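Local structure of nucleoporin nup120 (Schizosaccharomyces pombe, 4GQ2) at residues A[17-22]-A[100-105]; A[72-77]-A[84-89]; A[902-907]-A[914-919]. The protein serves as a structural component of the nuclear pore complex, whose nucleoporins can also dock or interact with transiently associated nuclear transport factors. All blocks are in the same frame, centred on the assembly; numbering follows the deposited sequence.

Contacts 1 and 2 belong to one five-stranded sheet of the beta-propeller region, their centres 10 Å apart. The hairpin of contact 2 supplies strand 83-88, which lies next to strand 101-106 of contact 1; Ile105 N to Leu84 O and Ile86 N to Val103 O, both 2.8 Å, are the probable hydrogen bonds joining them. In the chain, the hairpin falls within the 77 residues that separate 17-22 from 100-105. Contact 3 stands far off, among helices of the HEAT-repeat region, with its centre 46 Å from that of contact 1 and 53 Å from that of contact 2; its nearest atoms are about 26 Å from contact 1.

Contact 1 of 3, residues A[17-22]-A[100-105]; sequences FCLEGT and KFNVKI
A parallel strand pairing at the edge of a propeller sheet joins Gly21 and Thr22 to Phe101 and Asn102. Asn102 N donates to Gly21 O at 3.2 Å, in the carbonyl plane. Just before the strands begin, Glu20 N meets Lys100 O at 2.7 Å with an N-H...O angle of 159°. Leu19 straddles the incoming chain: CD1 lies 3.6 Å from Asn102 CB, while CD2 rests 3.5 Å from Lys100 C. Phe101 holds its ring on the backbone-N side (chi1 -55°), which brings CD1 within 3.5 Å of Gly21 N and CE1 to Glu20 CB; Pro151 packs on Phe101 too. The Glu20 carboxylate stands steeply to that ring, its plane turned 79°; the Glu20 side chain runs beside the extended Lys100, pointing the same way, and Glu20 OE1 and Lys100 NZ are 4.2 Å apart, beyond a salt bridge. Thr22 CG2 touches Lys104 CB at 3.6 Å. A serine in place of Phe101 would probably leave Glu20 CB, Gly21 N and Pro151 without their aromatic cover and open a gap on that face. Strand 101-106 closes an antiparallel four-stranded series typical of a beta-propeller blade, and 21-26 adds a fifth, parallel strand along its edge.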
loop_
_atom_site.group_PDB
_atom_site.type_symbol
_atom_site.label_atom_id
_atom_site.label_comp_id
_atom_site.label_asym_id
_atom_site.label_seq_id
_atom_site.Cartn_x
_atom_site.Cartn_y
_atom_site.Cartn_z
ATOM N N PHE A 17 -4.438 -12.463 3.819
ATOM C CA PHE A 17 -5.758 -12.774 4.374
ATOM C C PHE A 17 -6.084 -11.927 5.614
ATOM O O PHE A 17 -7.120 -12.140 6.241
ATOM C CB PHE A 17 -5.834 -14.261 4.738
ATOM C CG PHE A 17 -6.205 -15.158 3.591
ATOM C CD1 PHE A 17 -5.360 -15.316 2.498
ATOM C CD2 PHE A 17 -7.402 -15.869 3.614
ATOM C CE1 PHE A 17 -5.710 -16.150 1.438
ATOM C CE2 PHE A 17 -7.752 -16.713 2.562
ATOM C CZ PHE A 17 -6.905 -16.854 1.472
ATOM N N CYS A 18 -5.208 -10.978 5.967
ATOM C CA CYS A 18 -5.375 -10.159 7.185
ATOM C C CYS A 18 -5.542 -11.007 8.447
ATOM O O CYS A 18 -6.382 -10.713 9.300
ATOM C CB CYS A 18 -6.554 -9.189 7.066
ATOM S SG CYS A 18 -6.571 -8.207 5.560
ATOM N N LEU A 19 -4.735 -12.055 8.563
ATOM C CA LEU A 19 -4.828 -12.948 9.697
ATOM C C LEU A 19 -3.882 -12.517 10.806
ATOM O O LEU A 19 -2.825 -11.946 10.541
ATOM C CB LEU A 19 -4.514 -14.378 9.269
ATOM C CG LEU A 19 -5.434 -15.063 8.248
ATOM C CD1 LEU A 19 -5.033 -16.527 8.094
ATOM C CD2 LEU A 19 -6.917 -14.945 8.595
ATOM N N GLU A 20 -4.273 -12.800 12.043
ATOM C CA GLU A 20 -3.451 -12.517 13.215
ATOM C C GLU A 20 -2.525 -13.673 13.587
ATOM O O GLU A 20 -1.478 -13.461 14.202
ATOM C CB GLU A 20 -4.336 -12.153 14.405
ATOM C CG GLU A 20 -4.947 -10.762 14.319
ATOM C CD GLU A 20 -5.901 -10.465 15.462
ATOM O OE1 GLU A 20 -6.720 -9.532 15.321
ATOM O OE2 GLU A 20 -5.840 -11.161 16.501
ATOM N N GLY A 21 -2.910 -14.894 13.220
ATOM C CA GLY A 21 -2.071 -16.061 13.479
ATOM C C GLY A 21 -2.610 -17.389 12.977
ATOM O O GLY A 21 -3.559 -17.445 12.191
ATOM N N THR A 22 -1.980 -18.460 13.448
ATOM C CA THR A 22 -2.252 -19.813 12.993
ATOM C C THR A 22 -2.477 -20.697 14.214
ATOM O O THR A 22 -1.668 -20.689 15.145
ATOM C CB THR A 22 -1.044 -20.362 12.205
ATOM O OG1 THR A 22 -0.721 -19.470 11.127
ATOM C CG2 THR A 22 -1.333 -21.747 11.660
ATOM N N LYS A 100 -9.956 -14.610 11.740
ATOM C CA LYS A 100 -8.690 -13.912 11.944
ATOM C C LYS A 100 -7.542 -14.898 12.063
ATOM O O LYS A 100 -6.393 -14.511 12.303
ATOM C CB LYS A 100 -8.761 -13.046 13.203
ATOM C CG LYS A 100 -9.667 -11.827 13.103
ATOM C CD LYS A 100 -9.997 -11.310 14.496
ATOM C CE LYS A 100 -10.493 -9.873 14.478
ATOM N NZ LYS A 100 -10.878 -9.408 15.844
ATOM N N PHE A 101 -7.856 -16.182 11.902
ATOM C CA PHE A 101 -6.861 -17.239 12.060
ATOM C C PHE A 101 -7.060 -18.322 11.021
ATOM O O PHE A 101 -8.194 -18.584 10.595
ATOM C CB PHE A 101 -6.926 -17.852 13.473
ATOM C CG PHE A 101 -6.803 -16.839 14.576
ATOM C CD1 PHE A 101 -5.549 -16.411 15.010
ATOM C CD2 PHE A 101 -7.941 -16.278 15.155
ATOM C CE1 PHE A 101 -5.431 -15.455 16.011
ATOM C CE2 PHE A 101 -7.831 -15.317 16.151
ATOM C CZ PHE A 101 -6.573 -14.910 16.580
ATOM N N ASN A 102 -5.953 -18.938 10.612
ATOM C CA ASN A 102 -6.001 -20.179 9.850
ATOM C C ASN A 102 -5.571 -21.336 10.751
ATOM O O ASN A 102 -5.163 -21.126 11.896
ATOM C CB ASN A 102 -5.126 -20.095 8.588
ATOM C CG ASN A 102 -3.642 -20.134 8.894
ATOM O OD1 ASN A 102 -3.169 -19.499 9.829
ATOM N ND2 ASN A 102 -2.902 -20.889 8.105
ATOM N N VAL A 103 -5.681 -22.558 10.251
ATOM C CA VAL A 103 -5.205 -23.706 11.010
ATOM C C VAL A 103 -4.169 -24.494 10.232
ATOM O O VAL A 103 -4.264 -24.628 9.013
ATOM C CB VAL A 103 -6.353 -24.584 11.616
ATOM C CG1 VAL A 103 -7.711 -24.258 11.019
ATOM C CG2 VAL A 103 -6.050 -26.079 11.534
ATOM N N LYS A 104 -3.149 -24.956 10.948
ATOM C CA LYS A 104 -2.108 -25.800 10.384
ATOM C C LYS A 104 -2.043 -27.097 11.189
ATOM O O LYS A 104 -1.791 -27.077 12.401
ATOM C CB LYS A 104 -0.762 -25.078 10.391
ATOM C CG LYS A 104 0.426 -25.954 10.019
ATOM C CD LYS A 104 1.733 -25.177 10.013
ATOM C CE LYS A 104 1.709 -24.044 8.999
ATOM N NZ LYS A 104 3.062 -23.467 8.792
ATOM N N ILE A 105 -2.281 -28.207 10.494
ATOM C CA ILE A 105 -2.347 -29.528 11.099
ATOM C C ILE A 105 -1.118 -30.312 10.679
ATOM O O ILE A 105 -0.845 -30.454 9.491
ATOM C CB ILE A 105 -3.635 -30.262 10.666
ATOM C CG1 ILE A 105 -4.858 -29.468 11.128
ATOM C CG2 ILE A 105 -3.675 -31.674 11.233
ATOM C CD1 ILE A 105 -6.171 -29.840 10.476
#

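Contact 2 of 3, residues A[72-77]-A[84-89]; sequences QTLRWS and LTIFDV
Arg75 and Phe87 form a hydrogen-bonded antiparallel pair at the middle of the hairpin, Arg75 N to Phe87 O at 2.8 Å and Phe87 N to Arg75 O at 2.9 Å. Ser77 with Thr85 repeats the pattern, and Val89 N to Thr73 O extends it at the other end. The face carrying Arg75, Ser77, Thr85 and Phe87 is dense with polar bonds. A bend at chi2 (71°) folds the Arg75 chain along its own strand, and NE and NH2 close side-on upon Ser77 OG, each at 2.9 Å, with the hydroxyl 15° out of the guanidinium plane. A water donates to Arg75 O and Thr85 O and also bonds Ser77 OG, tying the two strands beneath the arginine. Val89 adds CG1 against Arg75 CB at 3.7 Å.

Across the sheet, the face of Leu74, Trp76, Ile86 and Asp88 is more apolar, and Trp76 marks its looser side. Leu74 CB and Ile86 CG2 are 4.0 Å apart, and Trp76, the partly exposed member, leans on Leu84 CD1 with its CB while its indole leads away to Phe118. The poorly ordered Gln72 reaches Asp88 OD2 with NE2 at 3.3 Å, from above the carboxylate plane; Ser90 and Ser99 hold that carboxylate too.

The hairpin lies between strands 59-64 and 101-106 in the sheet, and the Arg75 guanidinium reaches out to the carbonyls of Tyr536 and Lys539 on strands of the neighbouring sheet.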
loop_
_atom_site.group_PDB
_atom_site.type_symbol
_atom_site.label_atom_id
_atom_site.label_comp_id
_atom_site.label_asym_id
_atom_site.label_seq_id
_atom_site.Cartn_x
_atom_site.Cartn_y
_atom_site.Cartn_z
ATOM N N GLN A 72 -19.791 -21.890 5.107
ATOM C CA GLN A 72 -18.358 -21.666 5.236
ATOM C C GLN A 72 -17.660 -22.292 4.033
ATOM O O GLN A 72 -17.998 -23.402 3.618
ATOM C CB GLN A 72 -17.807 -22.221 6.553
ATOM C CG GLN A 72 -16.515 -21.537 6.990
ATOM C CD GLN A 72 -16.219 -21.671 8.475
ATOM O OE1 GLN A 72 -16.618 -22.643 9.122
ATOM N NE2 GLN A 72 -15.506 -20.689 9.024
ATOM N N THR A 73 -16.710 -21.554 3.462
ATOM C CA THR A 73 -15.968 -22.005 2.292
ATOM C C THR A 73 -14.491 -22.069 2.661
ATOM O O THR A 73 -13.866 -21.054 2.963
ATOM C CB THR A 73 -16.213 -21.092 1.072
ATOM O OG1 THR A 73 -17.622 -20.963 0.842
ATOM C CG2 THR A 73 -15.571 -21.667 -0.169
ATOM N N LEU A 74 -13.950 -23.281 2.654
ATOM C CA LEU A 74 -12.629 -23.538 3.206
ATOM C C LEU A 74 -11.644 -24.024 2.163
ATOM O O LEU A 74 -11.946 -24.914 1.370
ATOM C CB LEU A 74 -12.726 -24.553 4.348
ATOM C CG LEU A 74 -13.639 -24.176 5.523
ATOM C CD1 LEU A 74 -13.720 -25.332 6.511
ATOM C CD2 LEU A 74 -13.169 -22.893 6.212
ATOM N N ARG A 75 -10.454 -23.441 2.180
ATOM C CA ARG A 75 -9.418 -23.841 1.259
ATOM C C ARG A 75 -8.329 -24.620 1.983
ATOM O O ARG A 75 -7.678 -24.104 2.896
ATOM C CB ARG A 75 -8.856 -22.617 0.529
ATOM C CG ARG A 75 -7.450 -22.770 -0.021
ATOM C CD ARG A 75 -7.365 -23.715 -1.208
ATOM N NE ARG A 75 -5.960 -24.027 -1.454
ATOM C CZ ARG A 75 -5.226 -23.490 -2.421
ATOM N NH1 ARG A 75 -5.766 -22.629 -3.277
ATOM N NH2 ARG A 75 -3.944 -23.821 -2.529
ATOM N N TRP A 76 -8.152 -25.872 1.565
ATOM C CA TRP A 76 -7.136 -26.747 2.133
ATOM C C TRP A 76 -5.995 -26.903 1.190
ATOM O O TRP A 76 -6.169 -26.862 -0.028
ATOM C CB TRP A 76 -7.712 -28.117 2.477
ATOM C CG TRP A 76 -8.305 -28.868 1.304
ATOM C CD1 TRP A 76 -9.609 -28.796 0.828
ATOM C CD2 TRP A 76 -7.638 -29.848 0.433
ATOM N NE1 TRP A 76 -9.790 -29.634 -0.246
ATOM C CE2 TRP A 76 -8.654 -30.294 -0.534
ATOM C CE3 TRP A 76 -6.358 -30.383 0.360
ATOM C CZ2 TRP A 76 -8.369 -31.231 -1.528
ATOM C CZ3 TRP A 76 -6.081 -31.335 -0.644
ATOM C CH2 TRP A 76 -7.060 -31.745 -1.565
ATOM N N SER A 77 -4.805 -27.069 1.751
ATOM C CA SER A 77 -3.615 -27.329 0.956
ATOM C C SER A 77 -2.761 -28.321 1.734
ATOM O O SER A 77 -2.819 -28.365 2.970
ATOM C CB SER A 77 -2.846 -26.023 0.699
ATOM O OG SER A 77 -3.691 -25.023 0.133
ATOM N N LEU A 84 -1.162 -29.959 6.694
ATOM C CA LEU A 84 -2.374 -29.567 5.985
ATOM C C LEU A 84 -2.836 -28.233 6.569
ATOM O O LEU A 84 -3.070 -28.125 7.775
ATOM C CB LEU A 84 -3.449 -30.656 6.113
ATOM C CG LEU A 84 -4.975 -30.447 6.053
ATOM C CD1 LEU A 84 -5.468 -29.531 4.943
ATOM C CD2 LEU A 84 -5.654 -31.805 5.933
ATOM N N THR A 85 -2.935 -27.214 5.719
ATOM C CA THR A 85 -3.377 -25.894 6.162
ATOM C C THR A 85 -4.785 -25.617 5.679
ATOM O O THR A 85 -5.158 -26.034 4.586
ATOM C CB THR A 85 -2.469 -24.769 5.641
ATOM O OG1 THR A 85 -2.589 -24.683 4.215
ATOM C CG2 THR A 85 -1.010 -25.012 6.038
ATOM N N ILE A 86 -5.561 -24.918 6.503
ATOM C CA ILE A 86 -6.925 -24.541 6.139
ATOM C C ILE A 86 -7.141 -23.041 6.301
ATOM O O ILE A 86 -6.952 -22.493 7.386
ATOM C CB ILE A 86 -7.978 -25.288 6.986
ATOM C CG1 ILE A 86 -7.740 -26.797 6.933
ATOM C CG2 ILE A 86 -9.385 -24.947 6.512
ATOM C CD1 ILE A 86 -8.341 -27.560 8.095
ATOM N N PHE A 87 -7.540 -22.398 5.209
ATOM C CA PHE A 87 -7.872 -20.979 5.190
ATOM C C PHE A 87 -9.354 -20.779 4.861
ATOM O O PHE A 87 -9.876 -21.386 3.927
ATOM C CB PHE A 87 -7.031 -20.269 4.134
ATOM C CG PHE A 87 -5.597 -20.036 4.535
ATOM C CD1 PHE A 87 -4.681 -21.085 4.573
ATOM C CD2 PHE A 87 -5.151 -18.748 4.840
ATOM C CE1 PHE A 87 -3.349 -20.859 4.925
ATOM C CE2 PHE A 87 -3.828 -18.516 5.192
ATOM C CZ PHE A 87 -2.920 -19.573 5.228
ATOM N N ASP A 88 -10.029 -19.928 5.628
ATOM C CA ASP A 88 -11.402 -19.539 5.314
ATOM C C ASP A 88 -11.397 -18.578 4.120
ATOM O O ASP A 88 -10.785 -17.511 4.170
ATOM C CB ASP A 88 -12.075 -18.896 6.531
ATOM C CG ASP A 88 -13.540 -18.533 6.284
ATOM O OD1 ASP A 88 -13.976 -18.529 5.117
ATOM O OD2 ASP A 88 -14.265 -18.245 7.260
ATOM N N VAL A 89 -12.079 -18.963 3.047
ATOM C CA VAL A 89 -12.104 -18.154 1.830
ATOM C C VAL A 89 -13.522 -17.725 1.472
ATOM O O VAL A 89 -13.803 -17.410 0.311
ATOM C CB VAL A 89 -11.438 -18.882 0.638
ATOM C CG1 VAL A 89 -9.969 -19.156 0.929
ATOM C CG2 VAL A 89 -12.166 -20.186 0.320
HETATM O O HOH W 1 -4.863 -24.217 2.518
#

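Contact 3 of 3, residues A[902-907]-A[914-919]; sequences HLSKKL and IDALEF
The Phe919 ring carries Leu903 CD1 over one face, 4.0 Å from the ring centroid and 20° off the normal, a CH-pi contact offset toward the rim. Leu907 CD2 approaches the same ring obliquely, 3.7 Å from Phe919 CD2, so two leucines one helical turn apart hold the ring against helix 902-907. Beside this apolar patch the backbones come very close: the CA atoms of Ser904 and Ala916 are 4.1 Å apart, and the segment axes approach to 7.7 Å at 166°, nearly antiparallel. Small side chains permit this. Ala916 CB sits 3.3 Å from Ser904 O and also meets Leu907 CB. Turned away from its own nitrogen (chi1 -177°), the Ser904 hydroxyl spans the gap and donates from OG to Ala916 O at 2.6 Å, tilted from the carbonyl plane; Glu941 of helix 932-949 is a further partner of this OG. Leu907 CG packs on Asp915 CB; outside the contact, the Asp915 carboxylate pairs with a basic side chain of another protein chain. The pair 895-909 and 913-925 forms an antiparallel helical hairpin of the HEAT-repeat region, with Phe863 of helix 856-864 packing on Leu903 and Leu907, and Thr945 of helix 932-949 touching Ser904 and Ala916.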
loop_
_atom_site.group_PDB
_atom_site.type_symbol
_atom_site.label_atom_id
_atom_site.label_comp_id
_atom_site.label_asym_id
_atom_site.label_seq_id
_atom_site.Cartn_x
_atom_site.Cartn_y
_atom_site.Cartn_z
ATOM N N HIS A 902 -15.965 25.110 20.678
ATOM C CA HIS A 902 -15.575 23.743 20.369
ATOM C C HIS A 902 -14.084 23.605 20.221
ATOM O O HIS A 902 -13.480 22.697 20.784
ATOM C CB HIS A 902 -16.262 23.259 19.109
ATOM C CG HIS A 902 -15.743 21.937 18.623
ATOM N ND1 HIS A 902 -15.111 21.798 17.447
ATOM C CD2 HIS A 902 -15.755 20.679 19.215
ATOM C CE1 HIS A 902 -14.752 20.516 17.285
ATOM N NE2 HIS A 902 -15.143 19.832 18.368
ATOM N N LEU A 903 -13.481 24.512 19.465
ATOM C CA LEU A 903 -12.036 24.523 19.289
ATOM C C LEU A 903 -11.300 24.654 20.609
ATOM O O LEU A 903 -10.356 23.909 20.871
ATOM C CB LEU A 903 -11.617 25.636 18.334
ATOM C CG LEU A 903 -12.043 25.387 16.889
ATOM C CD1 LEU A 903 -11.246 26.285 15.958
ATOM C CD2 LEU A 903 -11.853 23.926 16.526
ATOM N N SER A 904 -11.755 25.583 21.446
ATOM C CA SER A 904 -11.178 25.774 22.772
ATOM C C SER A 904 -11.102 24.466 23.555
ATOM O O SER A 904 -10.033 24.095 24.045
ATOM C CB SER A 904 -11.978 26.808 23.558
ATOM O OG SER A 904 -11.371 27.037 24.812
ATOM N N LYS A 905 -12.232 23.764 23.647
ATOM C CA LYS A 905 -12.311 22.497 24.384
ATOM C C LYS A 905 -11.440 21.424 23.728
ATOM O O LYS A 905 -10.934 20.531 24.412
ATOM C CB LYS A 905 -13.765 21.996 24.479
ATOM C CG LYS A 905 -14.718 22.895 25.259
ATOM C CD LYS A 905 -16.176 22.602 24.923
ATOM C CE LYS A 905 -16.865 21.753 25.985
ATOM N NZ LYS A 905 -17.347 22.586 27.126
ATOM N N LYS A 906 -11.275 21.516 22.407
ATOM C CA LYS A 906 -10.509 20.522 21.662
ATOM C C LYS A 906 -9.008 20.723 21.849
ATOM O O LYS A 906 -8.277 19.768 22.087
ATOM C CB LYS A 906 -10.876 20.530 20.173
ATOM C CG LYS A 906 -10.474 19.265 19.430
ATOM C CD LYS A 906 -11.459 18.144 19.716
ATOM C CE LYS A 906 -10.866 16.782 19.421
ATOM N NZ LYS A 906 -11.566 15.743 20.223
ATOM N N LEU A 907 -8.551 21.966 21.749
ATOM C CA LEU A 907 -7.153 22.261 22.022
ATOM C C LEU A 907 -6.819 21.919 23.472
ATOM O O LEU A 907 -5.698 21.504 23.773
ATOM C CB LEU A 907 -6.830 23.726 21.720
ATOM C CG LEU A 907 -6.472 24.177 20.294
ATOM C CD1 LEU A 907 -5.396 23.306 19.654
ATOM C CD2 LEU A 907 -7.697 24.253 19.397
ATOM N N ILE A 914 -2.469 27.488 25.526
ATOM C CA ILE A 914 -2.402 28.865 25.020
ATOM C C ILE A 914 -3.447 29.113 23.930
ATOM O O ILE A 914 -4.120 30.147 23.926
ATOM C CB ILE A 914 -0.994 29.226 24.473
ATOM C CG1 ILE A 914 0.119 28.757 25.430
ATOM C CG2 ILE A 914 -0.888 30.721 24.175
ATOM C CD1 ILE A 914 0.275 29.579 26.700
ATOM N N ASP A 915 -3.562 28.161 23.006
ATOM C CA ASP A 915 -4.513 28.250 21.903
ATOM C C ASP A 915 -5.944 28.018 22.393
ATOM O O ASP A 915 -6.884 28.673 21.924
ATOM C CB ASP A 915 -4.164 27.232 20.814
ATOM C CG ASP A 915 -2.740 27.367 20.323
ATOM O OD1 ASP A 915 -2.438 28.332 19.589
ATOM O OD2 ASP A 915 -1.921 26.492 20.664
ATOM N N ALA A 916 -6.101 27.081 23.329
ATOM C CA ALA A 916 -7.394 26.836 23.976
ATOM C C ALA A 916 -7.922 28.101 24.655
ATOM O O ALA A 916 -9.130 28.330 24.687
ATOM C CB ALA A 916 -7.287 25.702 24.984
ATOM N N LEU A 917 -7.004 28.910 25.187
ATOM C CA LEU A 917 -7.335 30.168 25.847
ATOM C C LEU A 917 -7.757 31.187 24.796
ATOM O O LEU A 917 -8.816 31.807 24.915
ATOM C CB LEU A 917 -6.118 30.690 26.628
ATOM C CG LEU A 917 -6.217 31.605 27.861
ATOM C CD1 LEU A 917 -4.829 31.820 28.449
ATOM C CD2 LEU A 917 -6.861 32.953 27.590
ATOM N N GLU A 918 -6.925 31.350 23.769
ATOM C CA GLU A 918 -7.171 32.330 22.712
ATOM C C GLU A 918 -8.491 32.074 21.986
ATOM O O GLU A 918 -9.227 33.016 21.686
ATOM C CB GLU A 918 -5.988 32.398 21.740
ATOM C CG GLU A 918 -4.733 32.997 22.376
ATOM C CD GLU A 918 -3.591 33.238 21.397
ATOM O OE1 GLU A 918 -3.699 32.824 20.222
ATOM O OE2 GLU A 918 -2.576 33.848 21.808
ATOM N N PHE A 919 -8.804 30.802 21.733
ATOM C CA PHE A 919 -10.063 30.445 21.072
ATOM C C PHE A 919 -11.266 30.709 21.969
ATOM O O PHE A 919 -12.353 31.023 21.478
ATOM C CB PHE A 919 -10.064 28.982 20.599
ATOM C CG PHE A 919 -9.375 28.770 19.279
ATOM C CD1 PHE A 919 -9.785 29.465 18.148
ATOM C CD2 PHE A 919 -8.321 27.873 19.166
ATOM C CE1 PHE A 919 -9.152 29.276 16.930
ATOM C CE2 PHE A 919 -7.683 27.676 17.951
ATOM C CZ PHE A 919 -8.098 28.378 16.832
#